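Local coordinates for WbbZ protein (Klebsiella pneumoniae subsp. pneumoniae NTUH-K2044, PDB 6X1L) that is of unknown function but belongs to the polysaccharide pyruvyl transferase family and probably acts in making or modifying a polysaccharide, at residues L9-L14 and D148-Y153; Y43-R48 and I100-T105; C212-L217 and S235-E240; V223-D226 and V230-L233. All coordinates share one frame; numbering follows the deposited sequence.

Overall arrangement
The chain holds two parallel sheets, of six and four strands, consistent with the GT-B clan of its family. Interactions 1 and 2 belong to the six-stranded part. Their centres lie 7 Å apart, and they share a salt bridge, D12 OD2 to R48 NH1 at 3.0 Å. Interactions 3 and 4 lie in the four-stranded part, with centres 8 Å apart. Both use helix 228-236. The two groups are about 21 Å apart between centres. The 148-153 turn bridges them: A151 packs on I232, with A151 CB 3.8 Å from I232 CG2, and also touches L236. All four contacts are mainly side-chain packing within the fold.

Interaction 1 of 4, residues L9-L14 and D148-Y153; sequences LKFDLL and DDMAFY
F11 on helix 6-21 meets M150 and Y153 on the 148-153 turn. Its ring lies with one end at the selenium of M150 and the other near the hydroxyl of Y153. M150 is a selenomethionine, and its side chain runs at about a right angle to that of F11. F11 CE2 is 3.6 Å from M150 SE, and F11 CZ is also close. This is a Met-aromatic contact, with the selenium set obliquely to the ring, 60° off its normal. M150 reaches it because its chain is bent at chi2 and chi3.

Y153 comes in hydroxyl first. F11 CB lies 3.5 Å from Y153 OH, while F11 CD2 is 3.9 Å from Y153 CZ. The two ring centroids are 5.8 Å apart and the planes meet at 42°, an oblique pairing. F11 holds CG anti to its backbone N (chi1 -168°), which carries the ring out toward the turn.

The D12 side chain lies alongside the Y153 ring, pointing the opposite way, with the carboxylate and ring planes well apart. D12 OD1 stands 3.3 Å from Y153 OH. The other oxygen, OD2, makes a salt bridge to R48.

D149 OD2 accepts from A151 N, two residues on, which makes an Asx turn. D149 also bonds to R125 and H229. Around this buried contact, F45 of helix 33-48 meets both F11 and Y153, and F123 stands edge-to-face with F11. M102 and P103 of strand 98-104 lie against F11 and M150, placing helix 6-21, helix 33-48 and the strand round one apolar cluster.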
loop_
_atom_site.group_PDB
_atom_site.type_symbol
_atom_site.label_atom_id
_atom_site.label_comp_id
_atom_site.label_asym_id
_atom_site.label_seq_id
_atom_site.Cartn_x
_atom_site.Cartn_y
_atom_site.Cartn_z
ATOM N N LEU A 9 2.714 25.326 17.623
ATOM C CA LEU A 9 3.716 25.514 18.668
ATOM C C LEU A 9 3.174 25.101 20.029
ATOM O O LEU A 9 3.856 24.412 20.796
ATOM C CB LEU A 9 4.178 26.971 18.698
ATOM C CG LEU A 9 5.093 27.390 19.853
ATOM C CD1 LEU A 9 6.476 26.762 19.724
ATOM C CD2 LEU A 9 5.188 28.906 19.939
ATOM N N LYS A 10 1.945 25.516 20.343
ATOM C CA LYS A 10 1.312 25.095 21.590
ATOM C C LYS A 10 1.291 23.578 21.709
ATOM O O LYS A 10 1.556 23.026 22.785
ATOM C CB LYS A 10 -0.107 25.658 21.667
ATOM C CG LYS A 10 -0.935 25.089 22.804
ATOM C CD LYS A 10 -2.420 25.315 22.582
ATOM C CE LYS A 10 -2.775 26.788 22.629
ATOM N NZ LYS A 10 -4.229 26.996 22.393
ATOM N N PHE A 11 1.000 22.888 20.603
ATOM C CA PHE A 11 0.894 21.434 20.621
ATOM C C PHE A 11 2.227 20.780 20.966
ATOM O O PHE A 11 2.274 19.853 21.782
ATOM C CB PHE A 11 0.382 20.948 19.264
ATOM C CG PHE A 11 -0.034 19.509 19.245
ATOM C CD1 PHE A 11 -1.118 19.079 19.988
ATOM C CD2 PHE A 11 0.640 18.590 18.457
ATOM C CE1 PHE A 11 -1.513 17.755 19.963
ATOM C CE2 PHE A 11 0.252 17.264 18.427
ATOM C CZ PHE A 11 -0.829 16.846 19.177
ATOM N N ASP A 12 3.320 21.246 20.354
ATOM C CA ASP A 12 4.638 20.681 20.632
ATOM C C ASP A 12 4.998 20.828 22.108
ATOM O O ASP A 12 5.309 19.844 22.788
ATOM C CB ASP A 12 5.695 21.359 19.754
ATOM C CG ASP A 12 5.427 21.188 18.265
ATOM O OD1 ASP A 12 4.519 20.412 17.897
ATOM O OD2 ASP A 12 6.125 21.837 17.458
ATOM N N LEU A 13 4.967 22.063 22.616
ATOM C CA LEU A 13 5.345 22.310 24.005
ATOM C C LEU A 13 4.474 21.515 24.968
ATOM O O LEU A 13 4.963 20.985 25.972
ATOM C CB LEU A 13 5.252 23.806 24.309
ATOM C CG LEU A 13 6.175 24.709 23.489
ATOM C CD1 LEU A 13 5.810 26.172 23.672
ATOM C CD2 LEU A 13 7.627 24.467 23.870
ATOM N N LEU A 14 3.182 21.404 24.666
ATOM C CA LEU A 14 2.261 20.711 25.560
ATOM C C LEU A 14 2.607 19.230 25.677
ATOM O O LEU A 14 2.712 18.693 26.785
ATOM C CB LEU A 14 0.832 20.898 25.059
ATOM C CG LEU A 14 -0.326 20.626 26.010
ATOM C CD1 LEU A 14 -0.229 21.488 27.265
ATOM C CD2 LEU A 14 -1.614 20.900 25.274
ATOM N N ASP A 148 -4.762 21.428 14.394
ATOM C CA ASP A 148 -4.919 20.743 13.117
ATOM C C ASP A 148 -4.812 19.231 13.277
ATOM O O ASP A 148 -4.115 18.721 14.158
ATOM C CB ASP A 148 -3.866 21.227 12.120
ATOM C CG ASP A 148 -4.150 22.622 11.602
ATOM O OD1 ASP A 148 -5.324 22.916 11.291
ATOM O OD2 ASP A 148 -3.198 23.426 11.510
ATOM N N ASP A 149 -5.525 18.514 12.406
ATOM C CA ASP A 149 -5.303 17.083 12.236
ATOM C C ASP A 149 -3.811 16.798 12.123
ATOM O O ASP A 149 -3.043 17.611 11.598
ATOM C CB ASP A 149 -6.039 16.583 10.988
ATOM C CG ASP A 149 -5.848 15.088 10.744
ATOM O OD1 ASP A 149 -6.615 14.278 11.312
ATOM O OD2 ASP A 149 -4.932 14.721 9.976
HETATM N N MSE A 150 -3.394 15.649 12.646
HETATM C CA MSE A 150 -1.975 15.293 12.678
HETATM C C MSE A 150 -1.322 15.323 11.293
HETATM O O MSE A 150 -0.146 15.678 11.170
HETATM C CB MSE A 150 -1.775 13.905 13.297
HETATM C CG MSE A 150 -2.098 13.807 14.778
HETATM SE SE MSE A 150 -1.084 15.060 15.882
HETATM C CE MSE A 150 0.720 14.392 15.570
ATOM N N ALA A 151 -2.086 14.974 10.252
ATOM C CA ALA A 151 -1.505 14.865 8.914
ATOM C C ALA A 151 -0.876 16.168 8.441
ATOM O O ALA A 151 0.010 16.139 7.583
ATOM C CB ALA A 151 -2.556 14.400 7.905
ATOM N N PHE A 152 -1.288 17.313 8.989
ATOM C CA PHE A 152 -0.593 18.537 8.619
ATOM C C PHE A 152 0.828 18.577 9.168
ATOM O O PHE A 152 1.638 19.379 8.689
ATOM C CB PHE A 152 -1.413 19.751 9.066
ATOM C CG PHE A 152 -2.739 19.858 8.360
ATOM C CD1 PHE A 152 -2.829 20.464 7.112
ATOM C CD2 PHE A 152 -3.882 19.313 8.917
ATOM C CE1 PHE A 152 -4.039 20.542 6.444
ATOM C CE2 PHE A 152 -5.099 19.390 8.258
ATOM C CZ PHE A 152 -5.177 20.005 7.018
ATOM N N TYR A 153 1.162 17.701 10.120
ATOM C CA TYR A 153 2.526 17.555 10.619
ATOM C C TYR A 153 3.386 16.635 9.760
ATOM O O TYR A 153 4.543 16.394 10.118
ATOM C CB TYR A 153 2.523 17.011 12.051
ATOM C CG TYR A 153 2.330 18.058 13.127
ATOM C CD1 TYR A 153 3.419 18.735 13.664
ATOM C CD2 TYR A 153 1.065 18.357 13.613
ATOM C CE1 TYR A 153 3.253 19.689 14.650
ATOM C CE2 TYR A 153 0.887 19.310 14.600
ATOM C CZ TYR A 153 1.986 19.972 15.112
ATOM O OH TYR A 153 1.817 20.922 16.093
#

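Interaction 2 of 4, residues Y43-R48 and I100-T105; sequences YDFFER and IIMPST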
loop_
_atom_site.group_PDB
_atom_site.type_symbol
_atom_site.label_atom_id
_atom_site.label_comp_id
_atom_site.label_asym_id
_atom_site.label_seq_id
_atom_site.Cartn_x
_atom_site.Cartn_y
_atom_site.Cartn_z
ATOM N N TYR A 43 4.171 9.644 13.940
ATOM C CA TYR A 43 5.539 9.175 14.131
ATOM C C TYR A 43 6.542 10.265 13.777
ATOM O O TYR A 43 7.562 10.420 14.456
ATOM C CB TYR A 43 5.780 7.904 13.309
ATOM C CG TYR A 43 4.922 6.746 13.773
ATOM C CD1 TYR A 43 4.861 6.403 15.117
ATOM C CD2 TYR A 43 4.148 6.021 12.876
ATOM C CE1 TYR A 43 4.071 5.358 15.557
ATOM C CE2 TYR A 43 3.351 4.971 13.304
ATOM C CZ TYR A 43 3.317 4.645 14.646
ATOM O OH TYR A 43 2.526 3.603 15.077
ATOM N N ASP A 44 6.268 11.034 12.718
ATOM C CA ASP A 44 7.108 12.185 12.401
ATOM C C ASP A 44 7.100 13.191 13.545
ATOM O O ASP A 44 8.136 13.783 13.874
ATOM C CB ASP A 44 6.623 12.845 11.110
ATOM C CG ASP A 44 6.756 11.931 9.897
ATOM O OD1 ASP A 44 7.341 10.840 10.038
ATOM O OD2 ASP A 44 6.273 12.303 8.808
ATOM N N PHE A 45 5.937 13.391 14.163
ATOM C CA PHE A 45 5.823 14.347 15.262
ATOM C C PHE A 45 6.618 13.894 16.482
ATOM O O PHE A 45 7.298 14.704 17.122
ATOM C CB PHE A 45 4.350 14.541 15.612
ATOM C CG PHE A 45 4.124 15.340 16.868
ATOM C CD1 PHE A 45 4.136 16.721 16.836
ATOM C CD2 PHE A 45 3.895 14.706 18.075
ATOM C CE1 PHE A 45 3.925 17.457 17.989
ATOM C CE2 PHE A 45 3.691 15.436 19.227
ATOM C CZ PHE A 45 3.703 16.812 19.185
ATOM N N PHE A 46 6.546 12.604 16.823
ATOM C CA PHE A 46 7.315 12.090 17.952
ATOM C C PHE A 46 8.812 12.237 17.719
ATOM O O PHE A 46 9.549 12.672 18.612
ATOM C CB PHE A 46 6.969 10.622 18.201
ATOM C CG PHE A 46 5.593 10.405 18.762
ATOM C CD1 PHE A 46 4.944 11.411 19.455
ATOM C CD2 PHE A 46 4.951 9.186 18.599
ATOM C CE1 PHE A 46 3.678 11.210 19.974
ATOM C CE2 PHE A 46 3.687 8.977 19.116
ATOM C CZ PHE A 46 3.049 9.992 19.806
ATOM N N GLU A 47 9.283 11.872 16.525
ATOM C CA GLU A 47 10.715 11.920 16.254
ATOM C C GLU A 47 11.233 13.352 16.249
ATOM O O GLU A 47 12.342 13.617 16.728
ATOM C CB GLU A 47 11.018 11.233 14.920
ATOM C CG GLU A 47 10.699 9.746 14.901
ATOM C CD GLU A 47 11.056 9.087 13.577
ATOM O OE1 GLU A 47 10.590 7.953 13.326
ATOM O OE2 GLU A 47 11.799 9.704 12.785
ATOM N N ARG A 48 10.445 14.291 15.721
ATOM C CA ARG A 48 10.920 15.667 15.620
ATOM C C ARG A 48 10.972 16.351 16.979
ATOM O O ARG A 48 11.753 17.293 17.167
ATOM C CB ARG A 48 10.035 16.456 14.655
ATOM C CG ARG A 48 10.656 17.756 14.181
ATOM C CD ARG A 48 9.873 18.947 14.685
ATOM N NE ARG A 48 8.526 18.973 14.125
ATOM C CZ ARG A 48 7.613 19.891 14.421
ATOM N NH1 ARG A 48 7.900 20.864 15.276
ATOM N NH2 ARG A 48 6.414 19.837 13.861
ATOM N N ILE A 100 -4.851 10.739 26.640
ATOM C CA ILE A 100 -4.723 11.871 25.733
ATOM C C ILE A 100 -5.257 11.445 24.373
ATOM O O ILE A 100 -4.719 10.524 23.745
ATOM C CB ILE A 100 -3.267 12.349 25.629
ATOM C CG1 ILE A 100 -2.769 12.854 26.982
ATOM C CG2 ILE A 100 -3.146 13.437 24.575
ATOM C CD1 ILE A 100 -1.343 13.351 26.952
ATOM N N ILE A 101 -6.314 12.110 23.921
ATOM C CA ILE A 101 -6.889 11.846 22.609
ATOM C C ILE A 101 -6.254 12.820 21.624
ATOM O O ILE A 101 -6.498 14.027 21.687
ATOM C CB ILE A 101 -8.416 11.975 22.626
ATOM C CG1 ILE A 101 -9.020 10.929 23.567
ATOM C CG2 ILE A 101 -8.978 11.829 21.218
ATOM C CD1 ILE A 101 -10.533 10.940 23.612
HETATM N N MSE A 102 -5.427 12.298 20.722
HETATM C CA MSE A 102 -4.764 13.118 19.709
HETATM C C MSE A 102 -5.819 13.731 18.770
HETATM O O MSE A 102 -6.948 13.242 18.734
HETATM C CB MSE A 102 -3.729 12.267 18.959
HETATM C CG MSE A 102 -2.625 11.743 19.873
HETATM SE SE MSE A 102 -1.508 13.159 20.669
HETATM C CE MSE A 102 -0.191 13.278 19.216
ATOM N N PRO A 103 -5.461 14.813 18.031
ATOM C CA PRO A 103 -6.478 15.593 17.300
ATOM C C PRO A 103 -7.520 14.762 16.567
ATOM O O PRO A 103 -7.203 14.046 15.609
ATOM C CB PRO A 103 -5.635 16.414 16.319
ATOM C CG PRO A 103 -4.374 16.660 17.075
ATOM C CD PRO A 103 -4.115 15.403 17.869
ATOM N N SER A 104 -8.774 14.865 17.007
ATOM C CA SER A 104 -9.809 13.935 16.581
ATOM C C SER A 104 -11.111 14.661 16.271
ATOM O O SER A 104 -11.348 15.793 16.705
ATOM C CB SER A 104 -10.065 12.862 17.647
ATOM O OG SER A 104 -8.935 12.018 17.799
ATOM N N THR A 105 -11.949 13.974 15.498
ATOM C CA THR A 105 -13.334 14.358 15.266
ATOM C C THR A 105 -14.207 13.429 16.097
ATOM O O THR A 105 -14.128 12.204 15.952
ATOM C CB THR A 105 -13.694 14.265 13.781
ATOM O OG1 THR A 105 -13.101 15.362 13.069
ATOM C CG2 THR A 105 -15.205 14.293 13.582
#
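M102 of strand 98-104, in the six-stranded parallel sheet, extends toward F45 and F46 of helix 33-48, which packs over the sheet. The contact is a small helix-on-sheet joint, with 71 Å² buried in all. M102 is a selenomethionine, and its methyl group does the touching. M102 CE is 4.4 Å from F45 CE2 and 4.5 Å from F46 CE1. It approaches both rings obliquely.

The chain of M102 bends at chi2 (-64°) and again at chi3, which brings CE round to the two rings. Its CB starts out toward the helix. The two phenylalanines also meet each other: F46 CE1 lies at the edge of the F45 ring, in its plane. F45 sets off from the backbone toward the strand; F46 starts off to one side, but the end of its ring comes nearer.

The neighbours are mostly apolar. I70 of strand 67-71 lies beside M102. L15 and L51 also touch F45, and the F46 ring meets that of Y53.

No hydrogen bond or charge pair crosses between the two segments. The contact therefore rests on dispersion and on the burial of apolar surface, at distances that are loose rather than tight.

Interaction 3 of 4, residues C212-L217 and S235-E240; sequences CMINFL and SLLGKE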
loop_
_atom_site.group_PDB
_atom_site.type_symbol
_atom_site.label_atom_id
_atom_site.label_comp_id
_atom_site.label_asym_id
_atom_site.label_seq_id
_atom_site.Cartn_x
_atom_site.Cartn_y
_atom_site.Cartn_z
ATOM N N CYS A 212 2.564 5.265 -0.901
ATOM C CA CYS A 212 1.726 4.779 -1.996
ATOM C C CYS A 212 0.666 5.803 -2.380
ATOM O O CYS A 212 0.530 6.163 -3.554
ATOM C CB CYS A 212 1.066 3.458 -1.606
ATOM S SG CYS A 212 2.180 2.040 -1.586
HETATM N N MSE A 213 -0.097 6.284 -1.403
HETATM C CA MSE A 213 -1.155 7.245 -1.687
HETATM C C MSE A 213 -0.579 8.509 -2.309
HETATM O O MSE A 213 -1.126 9.048 -3.273
HETATM C CB MSE A 213 -1.926 7.602 -0.410
HETATM C CG MSE A 213 -2.633 6.423 0.257
HETATM SE SE MSE A 213 -3.541 7.069 1.888
HETATM C CE MSE A 213 -5.077 7.909 1.047
ATOM N N ILE A 214 0.537 8.975 -1.744
ATOM C CA ILE A 214 1.195 10.170 -2.265
ATOM C C ILE A 214 1.729 9.924 -3.674
ATOM O O ILE A 214 1.561 10.766 -4.566
ATOM C CB ILE A 214 2.307 10.625 -1.303
ATOM C CG1 ILE A 214 1.694 11.228 -0.035
ATOM C CG2 ILE A 214 3.244 11.618 -1.988
ATOM C CD1 ILE A 214 2.715 11.710 0.965
ATOM N N ASN A 215 2.381 8.773 -3.900
ATOM C CA ASN A 215 2.855 8.442 -5.245
ATOM C C ASN A 215 1.724 8.515 -6.257
ATOM O O ASN A 215 1.903 9.035 -7.365
ATOM C CB ASN A 215 3.472 7.043 -5.278
ATOM C CG ASN A 215 4.770 6.950 -4.512
ATOM O OD1 ASN A 215 5.444 7.950 -4.266
ATOM N ND2 ASN A 215 5.132 5.734 -4.137
ATOM N N PHE A 216 0.556 7.981 -5.898
ATOM C CA PHE A 216 -0.586 8.007 -6.804
ATOM C C PHE A 216 -0.981 9.438 -7.135
ATOM O O PHE A 216 -1.165 9.790 -8.307
ATOM C CB PHE A 216 -1.759 7.252 -6.178
ATOM C CG PHE A 216 -3.024 7.327 -6.982
ATOM C CD1 PHE A 216 -3.235 6.459 -8.047
ATOM C CD2 PHE A 216 -4.000 8.268 -6.682
ATOM C CE1 PHE A 216 -4.394 6.522 -8.794
ATOM C CE2 PHE A 216 -5.165 8.338 -7.431
ATOM C CZ PHE A 216 -5.360 7.462 -8.487
ATOM N N LEU A 217 -1.093 10.285 -6.110
ATOM C CA LEU A 217 -1.624 11.629 -6.305
ATOM C C LEU A 217 -0.636 12.545 -7.010
ATOM O O LEU A 217 -1.054 13.462 -7.726
ATOM C CB LEU A 217 -2.017 12.226 -4.951
ATOM C CG LEU A 217 -3.133 11.492 -4.210
ATOM C CD1 LEU A 217 -3.221 11.983 -2.769
ATOM C CD2 LEU A 217 -4.458 11.696 -4.931
ATOM N N SER A 235 -3.801 18.523 -0.806
ATOM C CA SER A 235 -3.595 19.917 -0.418
ATOM C C SER A 235 -2.141 20.177 -0.049
ATOM O O SER A 235 -1.576 21.210 -0.422
ATOM C CB SER A 235 -4.513 20.288 0.750
ATOM O OG SER A 235 -5.874 20.256 0.365
ATOM N N LEU A 236 -1.527 19.259 0.706
ATOM C CA LEU A 236 -0.098 19.365 0.987
ATOM C C LEU A 236 0.726 19.367 -0.294
ATOM O O LEU A 236 1.760 20.042 -0.370
ATOM C CB LEU A 236 0.347 18.216 1.892
ATOM C CG LEU A 236 -0.299 18.125 3.274
ATOM C CD1 LEU A 236 0.287 16.962 4.058
ATOM C CD2 LEU A 236 -0.117 19.430 4.029
ATOM N N LEU A 237 0.286 18.625 -1.308
ATOM C CA LEU A 237 0.986 18.565 -2.584
ATOM C C LEU A 237 0.754 19.797 -3.450
ATOM O O LEU A 237 1.325 19.883 -4.540
ATOM C CB LEU A 237 0.562 17.309 -3.351
ATOM C CG LEU A 237 0.900 15.972 -2.688
ATOM C CD1 LEU A 237 0.247 14.820 -3.435
ATOM C CD2 LEU A 237 2.405 15.782 -2.618
ATOM N N GLY A 238 -0.062 20.746 -2.997
ATOM C CA GLY A 238 -0.351 21.915 -3.803
ATOM C C GLY A 238 -1.242 21.651 -4.993
ATOM O O GLY A 238 -1.242 22.439 -5.942
ATOM N N LYS A 239 -2.003 20.563 -4.972
ATOM C CA LYS A 239 -2.853 20.218 -6.099
ATOM C C LYS A 239 -4.123 21.057 -6.095
ATOM O O LYS A 239 -4.491 21.679 -5.095
ATOM C CB LYS A 239 -3.229 18.737 -6.063
ATOM C CG LYS A 239 -2.049 17.789 -5.984
ATOM C CD LYS A 239 -1.200 17.867 -7.237
ATOM C CE LYS A 239 -0.130 16.785 -7.240
ATOM N NZ LYS A 239 0.764 16.930 -8.417
ATOM N N GLU A 240 -4.795 21.067 -7.243
ATOM C CA GLU A 240 -6.153 21.585 -7.343
ATOM C C GLU A 240 -7.101 20.507 -6.830
ATOM O O GLU A 240 -7.172 19.413 -7.401
ATOM C CB GLU A 240 -6.460 21.973 -8.785
ATOM C CG GLU A 240 -7.853 22.507 -9.008
ATOM C CD GLU A 240 -8.067 22.956 -10.435
ATOM O OE1 GLU A 240 -7.060 23.197 -11.135
ATOM O OE2 GLU A 240 -9.237 23.060 -10.857
#
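L237 packs against L217 and I214 where helix 228-236 ends beside helix 203-218. The helix closes in a Schellman motif: G238 takes a positive phi of 72°, and its N bonds to S235 O at 3.0 Å. L237 sits just before that glycine and points its CB toward the other helix.

Along L237, CB leads to CG, which lies anti to the carbonyl carbon (chi1 -63°) and divides the side chain in two. The CD1 branch rests 3.8 Å from L217 CB. The CD2 branch is 4.3 Å from I214 CG2, a looser contact. One leucine thus touches two residues that lie three apart on helix 203-218, on adjacent turns. L217 turns its CB toward L237, while I214 reaches it with CG2.

L233, one turn earlier on helix 228-236, extends this packing onto I214 and L217, and V223 of strand 220-225 also lies against L217. On another side of helix 203-218, the second subunit, another copy of this protein, packs W195 on C212 and Y199 on F216.

K239 follows the glycine. Its chain bends at chi2 and is then extended to its end. The amino group passes the end of helix 203-218, where NZ bonds to E218 O and Y220 O. Two carbonyls therefore hold the lysine nitrogen, which probably helps to offset its charge. Within the contact itself the lysine meets L217 through its last carbon: K239 CE lies 3.5 Å from L217 O.

Interaction 4 of 4, residues V223-D226 and V230-L233; sequences VNTD and VAIL
T225, at the end of strand 220-225, faces V230 and A231 on helix 228-236. The two elements follow each other in a beta-alpha-beta unit that goes on to strand 240-243, and the contact packs the first turn of the helix against the strand before it.

The apolar contacts come first. V223 CG1 meets V230 CG1 at 3.9 Å, branch against branch, and the two valines cross obliquely. Both hold CG1 anti to the backbone N. The methyl of T225 joins them: T225 CG2 lies 3.8 Å from A231 CB and 3.7 Å from A231 N. T225 CB is 3.8 Å from V230 CG1, so the threonine lies over the valine as well as the alanine.

The hydroxyl of T225 makes both apolar and polar contacts. T225 OG1 is 3.7 Å from V230 CB. Its stronger partners lie outside the two segments: OG1 bonds to C172 O on neighbouring strand 167-172 and to R227 N in the link to the helix. The bond to a nitrogen two residues on fits an ST turn. A chi1 of -175° sets OG1 beside V230, where it can also bond to C172, and places CG2 against A231.

Backbone bonds tie V223 and T225 to N242 on strand 240-243. F243 touches T225 and A231, and M213 of helix 203-218 packs on V230.

No hydrogen bond crosses between strand and helix here. The helix is held to the strand by mostly apolar packing, and its polar side-chain atom, T225 OG1, is satisfied by C172 O and R227 N.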
loop_
_atom_site.group_PDB
_atom_site.type_symbol
_atom_site.label_atom_id
_atom_site.label_comp_id
_atom_site.label_asym_id
_atom_site.label_seq_id
_atom_site.Cartn_x
_atom_site.Cartn_y
_atom_site.Cartn_z
ATOM N N VAL A 223 -7.572 16.688 -8.239
ATOM C CA VAL A 223 -8.031 15.581 -7.408
ATOM C C VAL A 223 -9.447 15.884 -6.938
ATOM O O VAL A 223 -9.700 16.949 -6.360
ATOM C CB VAL A 223 -7.095 15.349 -6.208
ATOM C CG1 VAL A 223 -7.588 14.185 -5.366
ATOM C CG2 VAL A 223 -5.667 15.109 -6.681
ATOM N N ASN A 224 -10.367 14.955 -7.195
ATOM C CA ASN A 224 -11.752 15.046 -6.744
ATOM C C ASN A 224 -11.977 13.959 -5.698
ATOM O O ASN A 224 -11.754 12.779 -5.979
ATOM C CB ASN A 224 -12.725 14.865 -7.911
ATOM C CG ASN A 224 -12.464 15.829 -9.053
ATOM O OD1 ASN A 224 -12.413 17.041 -8.858
ATOM N ND2 ASN A 224 -12.303 15.289 -10.261
ATOM N N THR A 225 -12.433 14.343 -4.505
ATOM C CA THR A 225 -12.550 13.337 -3.458
ATOM C C THR A 225 -13.560 13.754 -2.397
ATOM O O THR A 225 -13.836 14.943 -2.208
ATOM C CB THR A 225 -11.189 13.063 -2.801
ATOM O OG1 THR A 225 -11.317 11.998 -1.853
ATOM C CG2 THR A 225 -10.663 14.307 -2.093
ATOM N N ASP A 226 -14.122 12.743 -1.727
ATOM C CA ASP A 226 -14.854 12.890 -0.474
ATOM C C ASP A 226 -14.129 12.192 0.672
ATOM O O ASP A 226 -14.743 11.870 1.696
ATOM C CB ASP A 226 -16.282 12.353 -0.613
ATOM C CG ASP A 226 -16.332 10.843 -0.879
ATOM O OD1 ASP A 226 -15.270 10.197 -0.951
ATOM O OD2 ASP A 226 -17.447 10.296 -1.016
ATOM N N VAL A 230 -7.216 11.973 1.641
ATOM C CA VAL A 230 -6.877 12.242 0.247
ATOM C C VAL A 230 -6.867 13.745 -0.002
ATOM O O VAL A 230 -5.925 14.293 -0.588
ATOM C CB VAL A 230 -7.856 11.523 -0.697
ATOM C CG1 VAL A 230 -7.596 11.944 -2.141
ATOM C CG2 VAL A 230 -7.734 10.014 -0.543
ATOM N N ALA A 231 -7.913 14.436 0.452
ATOM C CA ALA A 231 -7.969 15.885 0.290
ATOM C C ALA A 231 -6.806 16.565 0.998
ATOM O O ALA A 231 -6.204 17.502 0.459
ATOM C CB ALA A 231 -9.305 16.420 0.805
ATOM N N ILE A 232 -6.468 16.102 2.205
ATOM C CA ILE A 232 -5.354 16.693 2.939
ATOM C C ILE A 232 -4.038 16.454 2.204
ATOM O O ILE A 232 -3.249 17.383 1.996
ATOM C CB ILE A 232 -5.313 16.150 4.380
ATOM C CG1 ILE A 232 -6.434 16.785 5.216
ATOM C CG2 ILE A 232 -3.959 16.423 5.016
ATOM C CD1 ILE A 232 -6.562 16.208 6.600
ATOM N N LEU A 233 -3.784 15.207 1.794
ATOM C CA LEU A 233 -2.544 14.894 1.087
ATOM C C LEU A 233 -2.411 15.723 -0.183
ATOM O O LEU A 233 -1.367 16.333 -0.436
ATOM C CB LEU A 233 -2.485 13.405 0.753
ATOM C CG LEU A 233 -2.156 12.408 1.862
ATOM C CD1 LEU A 233 -2.138 11.002 1.282
ATOM C CD2 LEU A 233 -0.822 12.743 2.516
#